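Local structure of acetyl-CoA hydrolase/transferase family protein (Porphyromonas gingivalis, 2NVV) at residues F359-S364 with A410-S415; A353-I358 with S404-V409; I299-G304 with K327-P332. The protein probably hydrolyses acetyl-CoA or transfers CoA between carboxylic acids, and binds zinc at sites shared by the two subunits of its dimer. All blocks are in the same frame, centred on the assembly; numbering follows the deposited sequence.

Interaction 1 (F359-S364 with A410-S415). With ZN (zinc ion), chain H.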
loop_
_atom_site.group_PDB
_atom_site.type_symbol
_atom_site.label_atom_id
_atom_site.label_comp_id
_atom_site.label_asym_id
_atom_site.label_seq_id
_atom_site.Cartn_x
_atom_site.Cartn_y
_atom_site.Cartn_z
ATOM N N PHE A 359 7.369 -11.578 11.892
ATOM C CA PHE A 359 5.956 -11.265 11.802
ATOM C C PHE A 359 5.506 -10.911 10.388
ATOM O O PHE A 359 4.367 -10.478 10.171
ATOM C CB PHE A 359 5.612 -10.159 12.792
ATOM C CG PHE A 359 5.878 -10.545 14.209
ATOM C CD1 PHE A 359 6.952 -9.996 14.904
ATOM C CD2 PHE A 359 5.105 -11.527 14.830
ATOM C CE1 PHE A 359 7.263 -10.429 16.207
ATOM C CE2 PHE A 359 5.403 -11.967 16.123
ATOM C CZ PHE A 359 6.488 -11.416 16.812
ATOM N N GLY A 360 6.408 -11.105 9.427
ATOM C CA GLY A 360 6.090 -10.843 8.032
ATOM C C GLY A 360 6.349 -9.457 7.492
ATOM O O GLY A 360 5.876 -9.122 6.407
ATOM N N ASN A 361 7.088 -8.646 8.233
ATOM C CA ASN A 361 7.390 -7.291 7.797
ATOM C C ASN A 361 8.694 -7.331 7.021
ATOM O O ASN A 361 9.610 -8.071 7.382
ATOM C CB ASN A 361 7.502 -6.378 9.014
ATOM C CG ASN A 361 6.230 -6.354 9.824
ATOM O OD1 ASN A 361 5.257 -5.704 9.451
ATOM N ND2 ASN A 361 6.222 -7.088 10.928
ATOM N N ILE A 362 8.774 -6.537 5.956
ATOM C CA ILE A 362 9.963 -6.520 5.109
ATOM C C ILE A 362 10.654 -5.155 5.002
ATOM O O ILE A 362 10.014 -4.115 4.918
ATOM C CB ILE A 362 9.622 -7.033 3.661
ATOM C CG1 ILE A 362 9.682 -8.562 3.608
ATOM C CG2 ILE A 362 10.621 -6.493 2.639
ATOM C CD1 ILE A 362 8.656 -9.261 4.409
ATOM N N ASN A 363 11.984 -5.202 5.017
ATOM C CA ASN A 363 12.837 -4.031 4.878
ATOM C C ASN A 363 13.523 -4.258 3.541
ATOM O O ASN A 363 14.171 -5.290 3.333
ATOM C CB ASN A 363 13.886 -3.993 5.993
ATOM C CG ASN A 363 14.943 -2.920 5.780
ATOM O OD1 ASN A 363 14.958 -2.229 4.773
ATOM N ND2 ASN A 363 15.839 -2.789 6.738
ATOM N N SER A 364 13.359 -3.326 2.612
ATOM C CA SER A 364 14.010 -3.490 1.322
ATOM C C SER A 364 14.836 -2.278 0.934
ATOM O O SER A 364 15.190 -2.113 -0.233
ATOM C CB SER A 364 12.982 -3.812 0.221
ATOM O OG SER A 364 11.757 -3.143 0.396
ATOM N N ALA A 410 14.745 -3.279 11.068
ATOM C CA ALA A 410 15.265 -1.962 11.414
ATOM C C ALA A 410 14.633 -0.848 10.582
ATOM O O ALA A 410 14.823 0.332 10.870
ATOM C CB ALA A 410 16.775 -1.940 11.250
ATOM N N HIS A 411 13.887 -1.235 9.553
ATOM C CA HIS A 411 13.213 -0.281 8.681
ATOM C C HIS A 411 12.065 -0.997 7.997
ATOM O O HIS A 411 12.278 -2.007 7.336
ATOM C CB HIS A 411 14.167 0.253 7.615
ATOM C CG HIS A 411 13.568 1.325 6.762
ATOM N ND1 HIS A 411 13.368 2.610 7.219
ATOM C CD2 HIS A 411 13.088 1.296 5.497
ATOM C CE1 HIS A 411 12.792 3.327 6.271
ATOM N NE2 HIS A 411 12.610 2.554 5.217
ATOM N N HIS A 412 10.852 -0.478 8.155
ATOM C CA HIS A 412 9.680 -1.094 7.550
ATOM C C HIS A 412 9.295 -0.504 6.196
ATOM O O HIS A 412 8.963 0.672 6.086
ATOM C CB HIS A 412 8.475 -0.984 8.489
ATOM C CG HIS A 412 8.631 -1.730 9.780
ATOM N ND1 HIS A 412 7.769 -2.738 10.168
ATOM C CD2 HIS A 412 9.536 -1.604 10.777
ATOM C CE1 HIS A 412 8.139 -3.201 11.348
ATOM N NE2 HIS A 412 9.207 -2.532 11.741
ATOM N N ASP A 413 9.336 -1.342 5.166
ATOM C CA ASP A 413 8.940 -0.941 3.823
ATOM C C ASP A 413 7.626 -1.624 3.443
ATOM O O ASP A 413 6.800 -1.042 2.729
ATOM C CB ASP A 413 10.034 -1.280 2.814
ATOM C CG ASP A 413 11.176 -0.301 2.864
ATOM O OD1 ASP A 413 10.895 0.913 2.855
ATOM O OD2 ASP A 413 12.349 -0.729 2.906
ATOM N N HIS A 414 7.428 -2.853 3.922
ATOM C CA HIS A 414 6.192 -3.593 3.653
ATOM C C HIS A 414 5.700 -4.192 4.962
ATOM O O HIS A 414 6.491 -4.725 5.726
ATOM C CB HIS A 414 6.449 -4.672 2.602
ATOM C CG HIS A 414 7.127 -4.147 1.375
ATOM N ND1 HIS A 414 8.500 -4.068 1.261
ATOM C CD2 HIS A 414 6.624 -3.582 0.254
ATOM C CE1 HIS A 414 8.813 -3.476 0.123
ATOM N NE2 HIS A 414 7.693 -3.170 -0.507
ATOM N N SER A 415 4.400 -4.092 5.223
ATOM C CA SER A 415 3.838 -4.590 6.466
ATOM C C SER A 415 3.192 -5.975 6.411
ATOM O O SER A 415 2.917 -6.520 5.331
ATOM C CB SER A 415 2.805 -3.607 7.002
ATOM O OG SER A 415 1.553 -3.814 6.381
HETATM ZN ZN ZN H . 11.159 3.283 3.547
HETATM O O HOH W 1 9.219 2.919 4.469
HETATM O O HOH W 2 13.187 3.442 2.290
#
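A classic beta bulge next to an intersubunit zinc site joins Ile-362 to Asp-413 and His-414. Ile-362 O accepts two backbone bonds, from Asp-413 N at 2.9 Å and from His-414 N at 3.0 Å. The return bond, Ile-362 N to His-414 O, is 2.9 Å long and nearly straight (167°), so Ile-362 and His-414 form a hydrogen-bonded antiparallel pair, the single bridge here. The bulge places Asp-413 with its carboxylate between strand and metal. OD1 of Asp-413 binds zinc at 2.5 Å, while OD2 turns its anti lone pair to Ser-364 N (2.8 Å) and also bonds Thr-365 OG1. With one oxygen on the metal and the other held by two donors, the carboxylate has little freedom to rotate. His-411 reaches the same ion through NE2 at 2.3 Å, its ring swung opposite the backbone N (chi1 -175°). Near the plane of that ring, at its edge, lies OD1 of Asn-363, whose amide is held by Thr-365 N and His-366 O. Two waters and Glu-416 and His-417 of the second subunit complete the zinc shell, so the metal ties the subunits together. Beyond the bulge, Ile-362 CG2 packs against His-414 ND1 at 3.5 Å, and Ser-364 OG lies in the plane of the imidazole, at its edge. The ring of His-412 stacks on His-412 of the second subunit. Strand 362-367 runs antiparallel to strand 355-357, helix 379-385 touches Ser-364 and His-414, and the loop 410-415 leads on towards strand 421-424.

Interaction 2 (A353-I358 with S404-V409)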
loop_
_atom_site.group_PDB
_atom_site.type_symbol
_atom_site.label_atom_id
_atom_site.label_comp_id
_atom_site.label_asym_id
_atom_site.label_seq_id
_atom_site.Cartn_x
_atom_site.Cartn_y
_atom_site.Cartn_z
ATOM N N ALA A 353 14.157 -9.114 -0.328
ATOM C CA ALA A 353 14.106 -8.464 0.970
ATOM C C ALA A 353 15.515 -8.323 1.511
ATOM O O ALA A 353 16.278 -9.276 1.438
ATOM C CB ALA A 353 13.265 -9.286 1.920
ATOM N N LEU A 354 15.875 -7.135 2.010
ATOM C CA LEU A 354 17.212 -6.942 2.584
ATOM C C LEU A 354 17.191 -7.769 3.841
ATOM O O LEU A 354 18.151 -8.463 4.172
ATOM C CB LEU A 354 17.475 -5.493 2.972
ATOM C CG LEU A 354 17.651 -4.470 1.864
ATOM C CD1 LEU A 354 18.332 -3.235 2.450
ATOM C CD2 LEU A 354 18.490 -5.067 0.732
ATOM N N GLU A 355 16.068 -7.673 4.533
ATOM C CA GLU A 355 15.839 -8.412 5.753
ATOM C C GLU A 355 14.327 -8.520 5.987
ATOM O O GLU A 355 13.539 -7.779 5.404
ATOM C CB GLU A 355 16.518 -7.714 6.927
ATOM C CG GLU A 355 15.769 -6.525 7.500
ATOM C CD GLU A 355 16.524 -5.884 8.646
ATOM O OE1 GLU A 355 17.426 -6.543 9.207
ATOM O OE2 GLU A 355 16.217 -4.727 8.996
ATOM N N ALA A 356 13.928 -9.467 6.826
ATOM C CA ALA A 356 12.522 -9.679 7.150
ATOM C C ALA A 356 12.448 -10.068 8.613
ATOM O O ALA A 356 13.429 -10.560 9.166
ATOM C CB ALA A 356 11.952 -10.801 6.286
ATOM N N ASP A 357 11.314 -9.828 9.260
ATOM C CA ASP A 357 11.190 -10.239 10.653
ATOM C C ASP A 357 10.154 -11.344 10.769
ATOM O O ASP A 357 9.385 -11.600 9.840
ATOM C CB ASP A 357 10.857 -9.062 11.591
ATOM C CG ASP A 357 9.532 -8.400 11.284
ATOM O OD1 ASP A 357 8.558 -9.112 10.969
ATOM O OD2 ASP A 357 9.464 -7.154 11.384
ATOM N N ILE A 358 10.145 -12.004 11.916
ATOM C CA ILE A 358 9.244 -13.123 12.171
ATOM C C ILE A 358 7.747 -12.836 12.093
ATOM O O ILE A 358 6.932 -13.751 12.204
ATOM C CB ILE A 358 9.583 -13.773 13.545
ATOM C CG1 ILE A 358 9.650 -12.700 14.636
ATOM C CG2 ILE A 358 10.935 -14.500 13.450
ATOM C CD1 ILE A 358 9.988 -13.231 16.033
ATOM N N SER A 404 19.234 -12.896 7.794
ATOM C CA SER A 404 18.318 -12.094 6.988
ATOM C C SER A 404 16.993 -11.946 7.719
ATOM O O SER A 404 16.174 -11.105 7.369
ATOM C CB SER A 404 18.070 -12.756 5.645
ATOM O OG SER A 404 19.266 -12.859 4.909
ATOM N N PHE A 405 16.789 -12.776 8.738
ATOM C CA PHE A 405 15.567 -12.760 9.546
ATOM C C PHE A 405 15.883 -12.255 10.945
ATOM O O PHE A 405 16.788 -12.752 11.608
ATOM C CB PHE A 405 14.967 -14.163 9.596
ATOM C CG PHE A 405 14.467 -14.639 8.268
ATOM C CD1 PHE A 405 13.183 -14.311 7.832
ATOM C CD2 PHE A 405 15.299 -15.356 7.418
ATOM C CE1 PHE A 405 12.744 -14.691 6.571
ATOM C CE2 PHE A 405 14.866 -15.734 6.156
ATOM C CZ PHE A 405 13.590 -15.399 5.734
ATOM N N VAL A 406 15.116 -11.265 11.389
ATOM C CA VAL A 406 15.333 -10.640 12.678
ATOM C C VAL A 406 14.040 -10.483 13.474
ATOM O O VAL A 406 12.949 -10.612 12.927
ATOM C CB VAL A 406 15.953 -9.249 12.463
ATOM C CG1 VAL A 406 17.305 -9.375 11.775
ATOM C CG2 VAL A 406 15.016 -8.406 11.614
ATOM N N PRO A 407 14.148 -10.207 14.784
ATOM C CA PRO A 407 12.956 -10.031 15.623
ATOM C C PRO A 407 12.053 -8.937 15.055
ATOM O O PRO A 407 10.840 -9.117 14.945
ATOM C CB PRO A 407 13.546 -9.650 16.979
ATOM C CG PRO A 407 14.854 -10.400 16.994
ATOM C CD PRO A 407 15.379 -10.180 15.597
HETATM N N MSE A 408 12.661 -7.801 14.709
HETATM C CA MSE A 408 11.953 -6.668 14.121
HETATM C C MSE A 408 12.856 -6.040 13.071
HETATM O O MSE A 408 14.054 -5.900 13.301
HETATM C CB MSE A 408 11.618 -5.617 15.177
HETATM C CG MSE A 408 10.703 -4.516 14.663
HETATM SE SE MSE A 408 10.553 -2.964 15.839
HETATM C CE MSE A 408 9.134 -3.554 17.029
ATOM N N VAL A 409 12.291 -5.681 11.915
ATOM C CA VAL A 409 13.090 -5.059 10.858
ATOM C C VAL A 409 13.474 -3.630 11.276
ATOM O O VAL A 409 12.638 -2.876 11.778
ATOM C CB VAL A 409 12.339 -5.021 9.483
ATOM C CG1 VAL A 409 12.226 -6.415 8.902
ATOM C CG2 VAL A 409 10.972 -4.416 9.641
#
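This is a buried parallel strand pairing at one margin of a small mixed sheet, where strand 405-406 lies beside strand 355-357. Ala-356 faces Phe-405 and offers both its polar backbone atoms: its N bonds Ser-404 O at 2.8 Å, and its O takes Val-406 N at 2.9 Å. On the face that carries these two side chains, Ala-356 CB sits 4.0 Å from CE1 of the phenylalanine ring. The sheet continues on the far side of strand 355-357 with the antiparallel strand 362-367, and there Leu-354 and Glu-355 both face Asn-363 in a classic beta bulge. Glu-355 extends beyond CG across the valines: OE1 lies 3.8 Å from Val-406 CG1, and CG is equally far from Val-409 CG1. Its OE2 is held by Ala-410 N and Asn-363 ND2. Asp-357 stands with CG between its own N and carbonyl carbon (chi1 62°), which carries OD2 to Val-409 N, 3.2 Å away, through the anti lone pair. OD1 of the same carboxylate accepts from Phe-359 N and Asn-361 ND2, clamping the turn that follows its strand. Helices 436-446 and 453-459 pack on Ile-358, and helix 477-484 on Val-406 and Pro-407.

Interaction 3 (I299-G304 with K327-P332)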
loop_
_atom_site.group_PDB
_atom_site.type_symbol
_atom_site.label_atom_id
_atom_site.label_comp_id
_atom_site.label_asym_id
_atom_site.label_seq_id
_atom_site.Cartn_x
_atom_site.Cartn_y
_atom_site.Cartn_z
ATOM N N ILE A 299 8.219 -17.833 -22.278
ATOM C CA ILE A 299 7.522 -16.604 -21.930
ATOM C C ILE A 299 6.884 -16.141 -23.248
ATOM O O ILE A 299 7.562 -15.980 -24.263
ATOM C CB ILE A 299 8.485 -15.510 -21.383
ATOM C CG1 ILE A 299 8.867 -15.832 -19.939
ATOM C CG2 ILE A 299 7.819 -14.133 -21.444
ATOM C CD1 ILE A 299 9.741 -14.794 -19.284
ATOM N N LYS A 300 5.570 -15.946 -23.220
ATOM C CA LYS A 300 4.822 -15.543 -24.396
ATOM C C LYS A 300 4.871 -14.062 -24.737
ATOM O O LYS A 300 4.819 -13.687 -25.902
ATOM C CB LYS A 300 3.370 -15.966 -24.216
ATOM C CG LYS A 300 3.182 -17.448 -24.244
ATOM C CD LYS A 300 2.037 -17.886 -23.367
ATOM C CE LYS A 300 0.722 -17.291 -23.787
ATOM N NZ LYS A 300 -0.366 -17.778 -22.890
ATOM N N PHE A 301 4.989 -13.223 -23.718
ATOM C CA PHE A 301 4.982 -11.781 -23.908
ATOM C C PHE A 301 5.570 -11.108 -22.674
ATOM O O PHE A 301 5.586 -11.683 -21.583
ATOM C CB PHE A 301 3.529 -11.327 -24.105
ATOM C CG PHE A 301 3.366 -9.853 -24.268
ATOM C CD1 PHE A 301 3.557 -9.250 -25.504
ATOM C CD2 PHE A 301 3.053 -9.055 -23.172
ATOM C CE1 PHE A 301 3.442 -7.866 -25.644
ATOM C CE2 PHE A 301 2.939 -7.675 -23.307
ATOM C CZ PHE A 301 3.134 -7.082 -24.538
ATOM N N ALA A 302 6.065 -9.893 -22.843
ATOM C CA ALA A 302 6.619 -9.177 -21.718
ATOM C C ALA A 302 6.238 -7.700 -21.703
ATOM O O ALA A 302 6.526 -6.962 -22.635
ATOM C CB ALA A 302 8.124 -9.316 -21.697
ATOM N N SER A 303 5.565 -7.285 -20.637
ATOM C CA SER A 303 5.200 -5.898 -20.468
ATOM C C SER A 303 6.147 -5.373 -19.398
ATOM O O SER A 303 6.422 -6.066 -18.425
ATOM C CB SER A 303 3.762 -5.770 -19.989
ATOM O OG SER A 303 3.399 -4.402 -19.837
ATOM N N GLY A 304 6.665 -4.169 -19.584
ATOM C CA GLY A 304 7.569 -3.607 -18.604
ATOM C C GLY A 304 7.741 -2.116 -18.803
ATOM O O GLY A 304 7.020 -1.501 -19.585
ATOM N N LYS A 327 6.227 -9.081 -29.016
ATOM C CA LYS A 327 6.264 -9.809 -27.752
ATOM C C LYS A 327 6.741 -8.968 -26.590
ATOM O O LYS A 327 6.652 -9.390 -25.436
ATOM C CB LYS A 327 7.151 -11.040 -27.874
ATOM C CG LYS A 327 6.649 -12.072 -28.855
ATOM C CD LYS A 327 7.647 -13.215 -29.020
ATOM C CE LYS A 327 7.130 -14.216 -30.047
ATOM N NZ LYS A 327 6.724 -13.535 -31.316
ATOM N N ILE A 328 7.246 -7.776 -26.894
ATOM C CA ILE A 328 7.737 -6.877 -25.862
ATOM C C ILE A 328 6.997 -5.569 -25.971
ATOM O O ILE A 328 6.799 -5.069 -27.064
ATOM C CB ILE A 328 9.243 -6.589 -26.027
ATOM C CG1 ILE A 328 10.040 -7.892 -25.950
ATOM C CG2 ILE A 328 9.705 -5.606 -24.949
ATOM C CD1 ILE A 328 11.476 -7.737 -26.387
ATOM N N LEU A 329 6.581 -5.019 -24.838
ATOM C CA LEU A 329 5.878 -3.743 -24.831
ATOM C C LEU A 329 6.372 -2.942 -23.638
ATOM O O LEU A 329 6.318 -3.425 -22.509
ATOM C CB LEU A 329 4.369 -3.956 -24.721
ATOM C CG LEU A 329 3.484 -2.731 -24.967
ATOM C CD1 LEU A 329 3.670 -2.216 -26.393
ATOM C CD2 LEU A 329 2.045 -3.125 -24.734
ATOM N N LEU A 330 6.874 -1.733 -23.895
ATOM C CA LEU A 330 7.378 -0.879 -22.828
ATOM C C LEU A 330 6.393 0.250 -22.526
ATOM O O LEU A 330 5.918 0.938 -23.435
ATOM C CB LEU A 330 8.746 -0.310 -23.207
ATOM C CG LEU A 330 9.828 -1.337 -23.549
ATOM C CD1 LEU A 330 11.140 -0.628 -23.776
ATOM C CD2 LEU A 330 9.977 -2.329 -22.428
ATOM N N ARG A 331 6.099 0.433 -21.240
ATOM C CA ARG A 331 5.150 1.447 -20.790
ATOM C C ARG A 331 5.764 2.395 -19.756
ATOM O O ARG A 331 6.824 2.115 -19.181
ATOM C CB ARG A 331 3.936 0.774 -20.144
ATOM C CG ARG A 331 3.328 -0.400 -20.904
ATOM C CD ARG A 331 2.382 -1.156 -19.981
ATOM N NE ARG A 331 1.796 -2.352 -20.581
ATOM C CZ ARG A 331 0.752 -2.337 -21.404
ATOM N NH1 ARG A 331 0.280 -3.474 -21.904
ATOM N NH2 ARG A 331 0.171 -1.185 -21.728
ATOM N N PRO A 332 5.108 3.544 -19.518
ATOM C CA PRO A 332 5.632 4.489 -18.528
ATOM C C PRO A 332 5.380 3.785 -17.206
ATOM O O PRO A 332 4.458 2.995 -17.117
ATOM C CB PRO A 332 4.733 5.711 -18.708
ATOM C CG PRO A 332 4.267 5.601 -20.140
ATOM C CD PRO A 332 3.970 4.132 -20.247
#
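Ser-303 turns its hydroxyl directly opposite its own backbone N (chi1 -179°), and Arg-331 runs out straight from CG to NE, so that OG and NE meet at 2.7 Å. The serine oxygen lies only 5° out of the guanidinium plane and accepts the N-H of NE, which leaves the two terminal nitrogens for other partners: NH1 bonds the carbonyls of Pro-190 and Asp-192, and NH2 makes a long, weak ion pair with Asp-172. Leu-329 CD2 rests over one face of the guanidinium, offset towards its rim. These groups ride on neighbouring parallel strands, 299-304 and 328-330, whose axes diverge by just 10°. They form part of a three-stranded parallel sheet with strand 279-282, and helices 311-318 and 321-324 lie in the connection between the pair, a beta-alpha-beta crossover. Four backbone bonds zip the strands together, from Ala-302 N to Lys-327 O at 2.7 Å through to Arg-331 N and Gly-304 O, also 2.7 Å. Phe-301 lays its ring obliquely along the second strand: CZ touches Leu-329 CB at 3.4 Å, beyond the carbonyl of Lys-327. The lysine bends at its end so that NZ bonds Phe-323 O and makes a cation-pi contact with the ring of Phe-323. On the other face, Ala-302, Ile-328 and Leu-330 pack against Ile-286, while Gly-304 lies about 6 Å, between nearest atoms, from the side chain of Glu-284, the predicted thioester-forming residue.

Interaction 3 comes first along the chain and closes before the other two open; its centre lies about 30 Å from that of interaction 1 and about 33 Å from that of interaction 2, on the opposite side of the chain's centre. Interactions 1 and 2 have centres about 7 Å apart. Their segments alternate in sequence, and strands 362-367 and 355-357 are neighbours in one mixed sheet; beside that pair Asn-363 O lies 2.8 Å from Leu-354 N, a probable hydrogen bond. The loop carrying the zinc ligands follows strand 405-406, outermost in this sheet within the chain, after a short link, and meets the second subunit at the metal, whereas interaction 3 belongs to a separate parallel sheet near the predicted catalytic glutamate.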